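Local coordinates for myosin-17 (Arabidopsis thaliana, PDB 7KFL), which is a plant class XI myosin, probably an actin-based motor whose globular tail recognises and binds the cargo it moves through the cell, at residues R300-R303 with Q304-F308; E271-K274 with A275-E279; P315-T318 with L319-T323; S248-N251 with V252-N256. One frame throughout, in Å; residues are numbered along the deposited sequence.

Interaction 1 of 4, residues R300-R303 with Q304-F308; sequences RHIR and QAVGF
Val-306 N and Gly-307 N each bond to a carbonyl one helical turn back, Ile-302 O and Arg-303 O respectively, at 2.8 Å in both cases. Ala-305 N reaches His-301 O at 2.9 Å, the straightest of the four such bonds, with 168° at the hydrogen. Together they build the first turns of the short alpha-helix 300-309 within the DIL domain of the myosin tail. The remaining bond, from Gln-304 N to Arg-300 O, is longer at 3.2 Å. That oxygen is also covered by the Gln-304 side chain, whose CG sits 3.1 Å from Arg-300 O. A chi1 of -75° is responsible: it sets CG beside the backbone N and opposite the carbonyl carbon, turning the extended chain back over the preceding turn. The amide end passes the same carbonyl without bonding to it, NE2 being badly angled to Arg-300 O at 3.5 Å. Its firm partner lies elsewhere, since OE1 accepts from Val-329 N in the loop after helix 319-326. Arg-303 kinks at chi3 and brings its guanidinium group to Trp-296, giving a hydrogen bond from NH1 to the carbonyl oxygen and a cation-pi contact with the indole. On the buried side Ile-302 and Val-306 meet one turn apart, end methyl against branch methyl, with CD1 of Ile-302 3.9 Å from CG2 of Val-306. The same CG2 lies 3.2 Å from the Ile-302 carbonyl oxygen.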
# COMPACT_ATOMS: atom_id res chain seq x y z
N ARG A 300 11.07 6.65 8.84
CA ARG A 300 12.21 7.57 9.14
C ARG A 300 11.83 8.53 10.28
O ARG A 300 12.73 8.86 11.07
CB ARG A 300 12.66 8.32 7.89
CG ARG A 300 11.60 9.18 7.22
CD ARG A 300 12.02 9.63 5.84
NE ARG A 300 10.92 10.25 5.10
CZ ARG A 300 10.92 11.47 4.56
NH1 ARG A 300 11.98 12.25 4.65
NH2 ARG A 300 9.84 11.90 3.92
N HIS A 301 10.56 8.95 10.38
CA HIS A 301 10.05 9.84 11.46
C HIS A 301 10.12 9.11 12.81
O HIS A 301 10.83 9.59 13.71
CB HIS A 301 8.60 10.29 11.21
CG HIS A 301 8.44 11.26 10.09
ND1 HIS A 301 8.37 12.63 10.30
CD2 HIS A 301 8.28 11.08 8.76
CE1 HIS A 301 8.20 13.25 9.15
NE2 HIS A 301 8.14 12.32 8.19
N ILE A 302 9.39 8.00 12.94
CA ILE A 302 9.27 7.23 14.22
C ILE A 302 10.66 6.73 14.63
O ILE A 302 10.97 6.81 15.83
CB ILE A 302 8.23 6.09 14.13
CG1 ILE A 302 8.05 5.37 15.47
CG2 ILE A 302 8.57 5.10 13.02
CD1 ILE A 302 7.62 6.27 16.61
N ARG A 303 11.47 6.26 13.68
CA ARG A 303 12.85 5.76 13.92
C ARG A 303 13.68 6.85 14.61
O ARG A 303 14.28 6.55 15.66
CB ARG A 303 13.51 5.32 12.60
CG ARG A 303 13.01 3.98 12.08
CD ARG A 303 13.31 3.78 10.61
NE ARG A 303 14.73 3.88 10.32
CZ ARG A 303 15.26 3.98 9.10
NH1 ARG A 303 14.49 3.99 8.03
NH2 ARG A 303 16.57 4.07 8.96
N GLN A 304 13.69 8.06 14.04
CA GLN A 304 14.47 9.22 14.53
C GLN A 304 13.92 9.69 15.88
O GLN A 304 14.74 9.95 16.78
CB GLN A 304 14.46 10.34 13.49
CG GLN A 304 15.37 10.06 12.30
CD GLN A 304 15.23 11.07 11.19
OE1 GLN A 304 14.91 12.24 11.41
NE2 GLN A 304 15.50 10.64 9.96
N ALA A 305 12.60 9.79 16.01
CA ALA A 305 11.88 10.18 17.25
C ALA A 305 12.23 9.20 18.38
O ALA A 305 12.51 9.67 19.50
CB ALA A 305 10.39 10.21 17.00
N VAL A 306 12.20 7.90 18.10
CA VAL A 306 12.61 6.82 19.05
C VAL A 306 14.11 6.96 19.34
O VAL A 306 14.50 6.80 20.51
CB VAL A 306 12.25 5.43 18.49
CG1 VAL A 306 13.00 4.31 19.20
CG2 VAL A 306 10.76 5.18 18.56
N GLY A 307 14.91 7.24 18.31
CA GLY A 307 16.35 7.53 18.43
C GLY A 307 16.62 8.63 19.44
O GLY A 307 17.61 8.51 20.20
N PHE A 308 15.77 9.66 19.46
CA PHE A 308 15.83 10.79 20.43
C PHE A 308 15.49 10.29 21.83
O PHE A 308 16.29 10.52 22.75
CB PHE A 308 14.91 11.93 20.00
CG PHE A 308 14.84 13.08 20.98
CD1 PHE A 308 15.85 14.04 21.01
CD2 PHE A 308 13.79 13.20 21.87
CE1 PHE A 308 15.79 15.09 21.92
CE2 PHE A 308 13.73 14.25 22.77
CZ PHE A 308 14.73 15.19 22.79

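Interaction 2 of 4, residues E271-K274 with A275-E279; sequences EYVK and AGLAE
From Glu-271 to Ala-278 the backbone is regular alpha-helix with four i to i+4 bonds, the shortest from Leu-277 N to Val-273 O at 2.8 Å. The longest, from Gly-276 N to Tyr-272 O, measures 3.3 Å. The side-chain contact is apolar and light: CG1 of Val-273 lies 4.2 Å from CG of Leu-277, two branched groups slanting past each other one turn apart. Leu-277 has chi1 of -67°, which lays CG back along the helix so that it also rests 3.4 Å from Val-273 O. Round the helix, the methyl of Ala-275 approaches a carbonyl too, with CB 3.3 Å from Tyr-272 O. Lys-274 leaves the helix fully extended toward solvent. This stretch of helix 267-287, in the DIL domain, packs on two others. Val-273 and Leu-277 pack against helix 300-309, on Ile-302, Val-306 and the inner part of Arg-303, and the inner part of Lys-274 also touches Val-306. Tyr-272 and Ala-275 instead meet Ile-212 of helix 205-231; there the tyrosine hydroxyl bonds to Leu-211 O, and its ring meets that of Trp-215.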
# COMPACT_ATOMS: atom_id res chain seq x y z
N GLU A 271 12.35 2.52 24.16
CA GLU A 271 13.00 1.18 24.12
C GLU A 271 12.03 0.16 23.52
O GLU A 271 12.45 -0.61 22.64
CB GLU A 271 13.40 0.71 25.52
CG GLU A 271 14.45 1.58 26.19
CD GLU A 271 14.73 1.18 27.63
OE1 GLU A 271 13.76 1.04 28.40
OE2 GLU A 271 15.92 0.99 27.97
N TYR A 272 10.78 0.16 24.00
CA TYR A 272 9.72 -0.79 23.59
C TYR A 272 9.45 -0.68 22.08
O TYR A 272 9.34 -1.72 21.42
CB TYR A 272 8.42 -0.55 24.36
CG TYR A 272 7.24 -1.28 23.75
CD1 TYR A 272 7.18 -2.66 23.76
CD2 TYR A 272 6.21 -0.59 23.13
CE1 TYR A 272 6.12 -3.34 23.19
CE2 TYR A 272 5.14 -1.25 22.56
CZ TYR A 272 5.09 -2.63 22.60
OH TYR A 272 4.05 -3.30 22.03
N VAL A 273 9.32 0.55 21.57
CA VAL A 273 9.03 0.83 20.13
C VAL A 273 10.27 0.45 19.30
O VAL A 273 10.08 -0.15 18.22
CB VAL A 273 8.59 2.29 19.89
CG1 VAL A 273 8.68 2.67 18.42
CG2 VAL A 273 7.19 2.54 20.41
N LYS A 274 11.47 0.77 19.78
CA LYS A 274 12.75 0.42 19.10
C LYS A 274 12.80 -1.09 18.86
O LYS A 274 13.28 -1.50 17.79
CB LYS A 274 13.97 0.88 19.90
CG LYS A 274 15.29 0.79 19.14
CD LYS A 274 16.46 1.46 19.83
CE LYS A 274 17.58 1.79 18.88
NZ LYS A 274 18.79 2.27 19.59
N ALA A 275 12.34 -1.89 19.84
CA ALA A 275 12.22 -3.36 19.75
C ALA A 275 11.27 -3.71 18.60
O ALA A 275 11.63 -4.58 17.78
CB ALA A 275 11.73 -3.93 21.06
N GLY A 276 10.12 -3.05 18.54
CA GLY A 276 9.11 -3.20 17.47
C GLY A 276 9.68 -2.90 16.10
O GLY A 276 9.41 -3.69 15.18
N LEU A 277 10.44 -1.81 15.96
CA LEU A 277 11.03 -1.36 14.67
C LEU A 277 12.01 -2.42 14.15
O LEU A 277 12.10 -2.57 12.91
CB LEU A 277 11.73 -0.01 14.87
CG LEU A 277 10.82 1.18 15.19
CD1 LEU A 277 11.65 2.45 15.37
CD2 LEU A 277 9.77 1.39 14.12
N ALA A 278 12.70 -3.13 15.05
CA ALA A 278 13.65 -4.22 14.71
C ALA A 278 12.90 -5.40 14.08
O ALA A 278 13.46 -6.01 13.15
CB ALA A 278 14.41 -4.64 15.95
N GLU A 279 11.69 -5.70 14.57
CA GLU A 279 10.79 -6.73 13.99
C GLU A 279 10.40 -6.35 12.56
O GLU A 279 10.47 -7.22 11.67
CB GLU A 279 9.53 -6.90 14.86
CG GLU A 279 9.76 -7.71 16.12
CD GLU A 279 9.76 -9.22 15.94
OE1 GLU A 279 9.37 -9.69 14.85
OE2 GLU A 279 10.14 -9.92 16.90

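Interaction 3 of 4, residues P315-T318 with L319-T323; sequences PKKT and LDEIT
Thr-318 is the N-cap of helix 319-326, and its contact with Glu-321 is the capping contact of that helix in the DIL domain. The hydroxyl OG1 accepts from Glu-321 N at 3.3 Å, a weak bond but a fairly straight one, 158° at the hydrogen. With chi1 at 67°, OG1 sits between the backbone N and the carbonyl carbon, facing the amides of the first turn. The Glu-321 side chain crosses the threonine at about a right angle, and its OE2 accepts a weak bond from the same Thr-318 OG1, again 3.3 Å. Threonine at the N-cap and glutamate three residues on are the pairing of a capping box, but here the carboxylate takes its bond from the hydroxyl, not from the Thr-318 amide. Lys-317 bends at chi2 and runs across the glutamate; its NZ stays 4.6 Å from Glu-321 OE1, too far for a salt bridge, though opposite charges at this range may still attract. One residue further along the helix, Ile-322 N makes a long, weak bond to Thr-318 O, and CD1 of Ile-322 lies 3.4 Å from that same oxygen. This isoleucine is buried, and beyond the contact it reaches Leu-335 of helix 332-341, while Leu-319 faces helix 354-369. Leu-319 O, in the residue after the cap, takes two donors from Thr-323, one turn further on, on opposite faces of its carbonyl plane: Thr-323 N at 3.1 Å and Thr-323 OG1 at 2.9 Å.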
# COMPACT_ATOMS: atom_id res chain seq x y z
N PRO A 315 20.58 16.55 28.24
CA PRO A 315 21.00 17.89 28.66
C PRO A 315 22.31 18.40 28.03
O PRO A 315 22.44 19.60 27.87
CB PRO A 315 21.19 17.75 30.18
CG PRO A 315 20.27 16.62 30.56
CD PRO A 315 20.34 15.66 29.39
N LYS A 316 23.23 17.49 27.69
CA LYS A 316 24.58 17.82 27.14
C LYS A 316 24.50 18.11 25.64
O LYS A 316 25.47 18.69 25.11
CB LYS A 316 25.56 16.68 27.41
CG LYS A 316 25.91 16.46 28.88
CD LYS A 316 27.08 15.51 29.08
CE LYS A 316 27.55 15.46 30.52
NZ LYS A 316 28.67 14.50 30.69
N LYS A 317 23.40 17.73 24.97
CA LYS A 317 23.24 17.84 23.50
C LYS A 317 22.93 19.29 23.12
O LYS A 317 22.19 19.95 23.87
CB LYS A 317 22.11 16.92 23.00
CG LYS A 317 22.16 15.47 23.47
CD LYS A 317 23.07 14.59 22.64
CE LYS A 317 23.59 13.39 23.41
NZ LYS A 317 24.56 12.61 22.61
N THR A 318 23.50 19.76 22.00
CA THR A 318 23.20 21.08 21.38
C THR A 318 21.98 20.92 20.47
O THR A 318 21.69 19.78 20.07
CB THR A 318 24.42 21.62 20.61
OG1 THR A 318 24.66 20.77 19.49
CG2 THR A 318 25.67 21.71 21.46
N LEU A 319 21.29 22.03 20.15
CA LEU A 319 20.10 22.04 19.26
C LEU A 319 20.50 21.56 17.86
O LEU A 319 19.68 20.87 17.22
CB LEU A 319 19.51 23.45 19.20
CG LEU A 319 18.30 23.63 18.29
CD1 LEU A 319 17.10 22.86 18.80
CD2 LEU A 319 17.95 25.11 18.13
N ASP A 320 21.71 21.91 17.40
CA ASP A 320 22.23 21.61 16.04
C ASP A 320 22.47 20.10 15.91
O ASP A 320 22.17 19.56 14.83
CB ASP A 320 23.48 22.44 15.74
CG ASP A 320 23.19 23.92 15.60
OD1 ASP A 320 22.30 24.27 14.80
OD2 ASP A 320 23.86 24.72 16.29
N GLU A 321 23.00 19.46 16.95
CA GLU A 321 23.20 17.98 17.01
C GLU A 321 21.85 17.28 16.81
O GLU A 321 21.76 16.41 15.93
CB GLU A 321 23.82 17.55 18.34
CG GLU A 321 25.31 17.79 18.44
CD GLU A 321 25.90 17.53 19.82
OE1 GLU A 321 25.45 16.57 20.48
OE2 GLU A 321 26.79 18.30 20.23
N ILE A 322 20.84 17.68 17.59
CA ILE A 322 19.48 17.05 17.62
C ILE A 322 18.85 17.16 16.23
O ILE A 322 18.33 16.14 15.74
CB ILE A 322 18.60 17.70 18.71
CG1 ILE A 322 19.18 17.49 20.11
CG2 ILE A 322 17.17 17.21 18.62
CD1 ILE A 322 18.72 18.51 21.12
N THR A 323 18.90 18.35 15.61
CA THR A 323 18.12 18.70 14.39
C THR A 323 18.81 18.19 13.11
O THR A 323 18.12 18.18 12.07
CB THR A 323 17.89 20.21 14.27
OG1 THR A 323 19.16 20.87 14.34
CG2 THR A 323 16.97 20.75 15.34

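Interaction 4 of 4, residues S248-N251 with V252-N256; sequences SFIN and VQLFN
Gln-253 lies over Phe-249, and its chain can be followed outward atom by atom. CB rests 3.6 Å from Phe-249 O, the carbonyl to which Gln-253 N is bonded at 3.0 Å. CG comes closer to that oxygen, at 3.3 Å, and also sits over the ring face of Phe-249 in a CH-pi contact, 4.0 Å from the centroid and 18° off the ring normal. At CG the chain bends, chi2 being -62°, which sends the amide group toward the CE1 side of the ring. CD is then 4.0 Å from Phe-249 CE1, and NE2 closes to 3.7 Å from the same carbon, with the amide plane inclined 29° to the ring. These residues lie in the long helix 236-260 of the DIL domain, and Phe-249 with Ile-250 faces helix 150-186, touching Leu-182. Next round the helix, Ile-250 and Leu-254 run side by side and point the same way, CG2 of Ile-250 meeting CD1 of Leu-254 at 3.8 Å. Val-252 backs on to the first residue of the turn, with CG2 3.2 Å from Ser-248 O; the Ser-248 hydroxyl itself bonds to Asp-381 N. Phe-255 N bonds to Asn-251 O, and beyond this turn the Phe-255 ring meets the imidazole of His-301 edge to face.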
# COMPACT_ATOMS: atom_id res chain seq x y z
N SER A 248 3.98 3.70 5.77
CA SER A 248 3.52 5.11 5.89
C SER A 248 2.48 5.21 7.02
O SER A 248 2.66 6.04 7.93
CB SER A 248 2.98 5.63 4.58
OG SER A 248 1.86 6.48 4.79
N PHE A 249 1.44 4.37 6.96
CA PHE A 249 0.35 4.29 7.97
C PHE A 249 0.93 3.97 9.36
O PHE A 249 0.56 4.65 10.34
CB PHE A 249 -0.69 3.25 7.53
CG PHE A 249 -1.70 2.86 8.59
CD1 PHE A 249 -2.76 3.69 8.90
CD2 PHE A 249 -1.58 1.65 9.26
CE1 PHE A 249 -3.69 3.32 9.86
CE2 PHE A 249 -2.51 1.29 10.22
CZ PHE A 249 -3.57 2.12 10.52
N ILE A 250 1.83 2.98 9.44
CA ILE A 250 2.48 2.56 10.72
C ILE A 250 3.27 3.74 11.28
O ILE A 250 3.11 4.05 12.48
CB ILE A 250 3.37 1.31 10.50
CG1 ILE A 250 2.52 0.05 10.34
CG2 ILE A 250 4.39 1.16 11.62
CD1 ILE A 250 3.27 -1.13 9.76
N ASN A 251 4.09 4.38 10.44
CA ASN A 251 4.94 5.55 10.80
C ASN A 251 4.07 6.64 11.43
O ASN A 251 4.51 7.23 12.43
CB ASN A 251 5.67 6.11 9.58
CG ASN A 251 6.50 7.32 9.92
OD1 ASN A 251 7.52 7.20 10.60
ND2 ASN A 251 6.07 8.48 9.47
N VAL A 252 2.90 6.89 10.84
CA VAL A 252 1.93 7.95 11.25
C VAL A 252 1.36 7.60 12.63
O VAL A 252 1.43 8.46 13.52
CB VAL A 252 0.82 8.11 10.19
CG1 VAL A 252 -0.38 8.88 10.72
CG2 VAL A 252 1.36 8.75 8.93
N GLN A 253 0.83 6.39 12.79
CA GLN A 253 0.13 5.93 14.02
C GLN A 253 1.08 6.01 15.22
O GLN A 253 0.65 6.50 16.28
CB GLN A 253 -0.40 4.51 13.83
CG GLN A 253 -1.55 4.42 12.83
CD GLN A 253 -2.74 5.22 13.29
OE1 GLN A 253 -3.18 5.13 14.43
NE2 GLN A 253 -3.28 6.03 12.39
N LEU A 254 2.33 5.55 15.06
CA LEU A 254 3.34 5.47 16.15
C LEU A 254 3.90 6.87 16.46
O LEU A 254 4.00 7.20 17.65
CB LEU A 254 4.46 4.51 15.74
CG LEU A 254 4.06 3.05 15.60
CD1 LEU A 254 5.24 2.21 15.15
CD2 LEU A 254 3.48 2.51 16.90
N PHE A 255 4.25 7.64 15.43
CA PHE A 255 4.86 8.99 15.59
C PHE A 255 3.83 9.96 16.19
O PHE A 255 4.23 10.80 17.01
CB PHE A 255 5.40 9.54 14.27
CG PHE A 255 6.06 10.89 14.42
CD1 PHE A 255 7.35 10.99 14.90
CD2 PHE A 255 5.37 12.05 14.13
CE1 PHE A 255 7.95 12.23 15.05
CE2 PHE A 255 5.97 13.29 14.27
CZ PHE A 255 7.26 13.38 14.74
N ASN A 256 2.56 9.85 15.79
CA ASN A 256 1.48 10.75 16.27
C ASN A 256 1.23 10.50 17.77
O ASN A 256 0.90 11.47 18.47
CB ASN A 256 0.19 10.60 15.45
CG ASN A 256 0.27 11.28 14.10
OD1 ASN A 256 1.20 12.02 13.81
ND2 ASN A 256 -0.72 11.02 13.26

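In the fold
Interaction 1 touches both interaction 2 and interaction 4, the three centres forming a triangle about 11, 11 and 14 Å on a side. Interactions 2 and 4, on the long side, come no nearer than about 5 Å between nearest atoms. Toward interaction 2 the packing is apolar, Val-306 CG1 lying 3.6 Å from Lys-274 CB and Ile-302 CG2 4.0 Å from Leu-277 CD2. Toward interaction 4 there is a polar tie as well: Asn-251 OD1 accepts from Ile-302 N at 3.1 Å, in the first turn of helix 300-309. Interaction 3 is peripheral, joined to interaction 1 through Phe-308 CE1 and Ile-322 CG2 at 4.2 Å. All four belong to the DIL domain.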